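Local coordinates for immunity 23 family protein (Burkholderia dolosa AU0158, PDB 5FFP), which probably acts as the antitoxin of a contact-dependent growth inhibition system, protecting the cell that makes it by neutralising the cognate CdiA toxin, at residues N81-S86 and N94-L99. Numbering follows the deposited sequence.
Sequences NRAFPS and NDFTHL
R82 and D95 run side by side in the same direction, yet their charged ends do not pair. R82 NH1 stays 4.4 Å from D95 OD2, too far for a salt bridge, and the guanidinium and carboxylate planes are turned 34° apart. The carboxylate instead meets the aliphatic part of the arginine, with D95 OD2 3.5 Å from R82 CD. R82 NE makes a salt bridge with E78, one turn back on helix 72-83, and R82 NH1 has a weak, long ion pair with D64.

D95 turns its other oxygen to its own chain. With chi1 at 167°, D95 CG swings away from its own backbone N, and D95 OD1 accepts from T97 N at 2.7 Å, almost in line with the C-O bond. This is an Asx turn. T97 OG1 also donates to OD1, from above the carboxylate plane.

A single hydrogen bond joins the segments: D95 N to R82 O, 2.9 Å. It is bent, 132° at the hydrogen, and the donor lies above the carbonyl plane. It forms in the last turn of the helix, just before F84 leaves helical geometry. Next to it, A83 CA makes a CA-H...O contact with D95 O at 3.3 Å.

A83 CB lies in plane at the edge of the F96 ring, 3.7 Å from F96 CE1. N94 CB rests against A83 O, 3.4 Å away, and touches P85 CD. N94 OD1 accepts from N94 N of the second subunit, and F96 packs on E92 of that subunit. H98 ND1 bonds to L114 O, tying the loop to strand 110-117.

The loop thus joins the helix end, a sheet strand and the dimer interface. Two donors grip D95 OD1, which would probably help to keep the carboxylate ionised, and R82 nearby may add to this at a distance.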
loop_
_atom_site.group_PDB
_atom_site.type_symbol
_atom_site.label_atom_id
_atom_site.label_comp_id
_atom_site.label_asym_id
_atom_site.label_seq_id
_atom_site.Cartn_x
_atom_site.Cartn_y
_atom_site.Cartn_z
ATOM N N ASN A 81 -0.603 -6.786 -8.544
ATOM C CA ASN A 81 -0.298 -5.398 -8.880
ATOM C C ASN A 81 -0.974 -4.417 -7.948
ATOM O O ASN A 81 -0.357 -3.457 -7.523
ATOM C CB ASN A 81 -0.721 -5.056 -10.303
ATOM C CG ASN A 81 0.442 -5.005 -11.252
ATOM O OD1 ASN A 81 0.857 -3.925 -11.682
ATOM N ND2 ASN A 81 1.003 -6.169 -11.561
ATOM N N ARG A 82 -2.247 -4.651 -7.651
ATOM C CA ARG A 82 -3.007 -3.739 -6.805
ATOM C C ARG A 82 -2.519 -3.764 -5.375
ATOM O O ARG A 82 -2.481 -2.726 -4.711
ATOM C CB ARG A 82 -4.490 -4.086 -6.835
ATOM C CG ARG A 82 -5.177 -3.699 -8.127
ATOM C CD ARG A 82 -6.673 -4.003 -8.094
ATOM N NE ARG A 82 -7.241 -3.991 -9.444
ATOM C CZ ARG A 82 -8.523 -4.154 -9.747
ATOM N NH1 ARG A 82 -9.427 -4.337 -8.792
ATOM N NH2 ARG A 82 -8.896 -4.135 -11.013
ATOM N N ALA A 83 -2.155 -4.958 -4.918
ATOM C CA ALA A 83 -1.744 -5.187 -3.558
ATOM C C ALA A 83 -0.336 -4.682 -3.298
ATOM O O ALA A 83 -0.021 -4.240 -2.188
ATOM C CB ALA A 83 -1.818 -6.674 -3.262
ATOM N N PHE A 84 0.514 -4.784 -4.312
ATOM C CA PHE A 84 1.921 -4.428 -4.189
ATOM C C PHE A 84 2.346 -3.537 -5.346
ATOM O O PHE A 84 3.157 -3.934 -6.196
ATOM C CB PHE A 84 2.770 -5.689 -4.136
ATOM C CG PHE A 84 2.377 -6.610 -3.036
ATOM C CD1 PHE A 84 2.845 -6.407 -1.746
ATOM C CD2 PHE A 84 1.500 -7.656 -3.281
ATOM C CE1 PHE A 84 2.461 -7.251 -0.725
ATOM C CE2 PHE A 84 1.118 -8.508 -2.268
ATOM C CZ PHE A 84 1.598 -8.308 -0.987
ATOM N N PRO A 85 1.807 -2.311 -5.371
ATOM C CA PRO A 85 2.134 -1.427 -6.480
ATOM C C PRO A 85 3.609 -1.058 -6.424
ATOM O O PRO A 85 4.178 -0.965 -5.335
ATOM C CB PRO A 85 1.214 -0.220 -6.266
ATOM C CG PRO A 85 0.873 -0.230 -4.814
ATOM C CD PRO A 85 1.075 -1.628 -4.289
ATOM N N SER A 86 4.226 -0.893 -7.589
ATOM C CA SER A 86 5.630 -0.539 -7.654
ATOM C C SER A 86 5.766 0.980 -7.770
ATOM O O SER A 86 4.776 1.708 -7.730
ATOM C CB SER A 86 6.309 -1.266 -8.819
ATOM O OG SER A 86 5.958 -0.697 -10.063
ATOM N N ASN A 94 -1.927 1.061 -1.736
ATOM C CA ASN A 94 -2.113 -0.372 -1.961
ATOM C C ASN A 94 -3.575 -0.792 -1.751
ATOM O O ASN A 94 -4.351 -0.082 -1.100
ATOM C CB ASN A 94 -1.154 -1.210 -1.082
ATOM C CG ASN A 94 -1.489 -1.155 0.403
ATOM O OD1 ASN A 94 -0.726 -1.629 1.225
ATOM N ND2 ASN A 94 -2.627 -0.592 0.749
ATOM N N ASP A 95 -3.924 -1.951 -2.289
ATOM C CA ASP A 95 -5.308 -2.410 -2.316
ATOM C C ASP A 95 -5.357 -3.869 -1.881
ATOM O O ASP A 95 -4.812 -4.735 -2.561
ATOM C CB ASP A 95 -5.858 -2.212 -3.738
ATOM C CG ASP A 95 -7.183 -2.927 -3.996
ATOM O OD1 ASP A 95 -7.621 -3.750 -3.156
ATOM O OD2 ASP A 95 -7.778 -2.673 -5.066
ATOM N N PHE A 96 -5.973 -4.116 -0.726
ATOM C CA PHE A 96 -6.166 -5.475 -0.205
ATOM C C PHE A 96 -7.639 -5.884 -0.184
ATOM O O PHE A 96 -8.035 -6.780 0.548
ATOM C CB PHE A 96 -5.595 -5.594 1.221
ATOM C CG PHE A 96 -4.096 -5.503 1.307
ATOM C CD1 PHE A 96 -3.278 -5.626 0.182
ATOM C CD2 PHE A 96 -3.494 -5.337 2.555
ATOM C CE1 PHE A 96 -1.896 -5.548 0.294
ATOM C CE2 PHE A 96 -2.105 -5.268 2.678
ATOM C CZ PHE A 96 -1.305 -5.369 1.542
ATOM N N THR A 97 -8.443 -5.240 -1.006
ATOM C CA THR A 97 -9.886 -5.444 -0.986
ATOM C C THR A 97 -10.241 -6.910 -1.229
ATOM O O THR A 97 -11.081 -7.483 -0.549
ATOM C CB THR A 97 -10.524 -4.598 -2.089
ATOM O OG1 THR A 97 -9.885 -3.324 -2.128
ATOM C CG2 THR A 97 -12.004 -4.393 -1.843
ATOM N N HIS A 98 -9.555 -7.501 -2.199
ATOM C CA HIS A 98 -9.872 -8.825 -2.679
ATOM C C HIS A 98 -9.085 -9.934 -1.981
ATOM O O HIS A 98 -9.420 -11.104 -2.112
ATOM C CB HIS A 98 -9.636 -8.867 -4.182
ATOM C CG HIS A 98 -10.631 -8.071 -4.946
ATOM N ND1 HIS A 98 -11.897 -8.532 -5.208
ATOM C CD2 HIS A 98 -10.569 -6.825 -5.459
ATOM C CE1 HIS A 98 -12.568 -7.610 -5.872
ATOM N NE2 HIS A 98 -11.784 -6.563 -6.032
ATOM N N LEU A 99 -8.071 -9.565 -1.214
ATOM C CA LEU A 99 -7.237 -10.537 -0.532
ATOM C C LEU A 99 -7.978 -11.203 0.614
ATOM O O LEU A 99 -8.528 -10.512 1.460
ATOM C CB LEU A 99 -6.003 -9.838 0.017
ATOM C CG LEU A 99 -5.001 -10.749 0.719
ATOM C CD1 LEU A 99 -4.495 -11.800 -0.247
ATOM C CD2 LEU A 99 -3.867 -9.900 1.235
#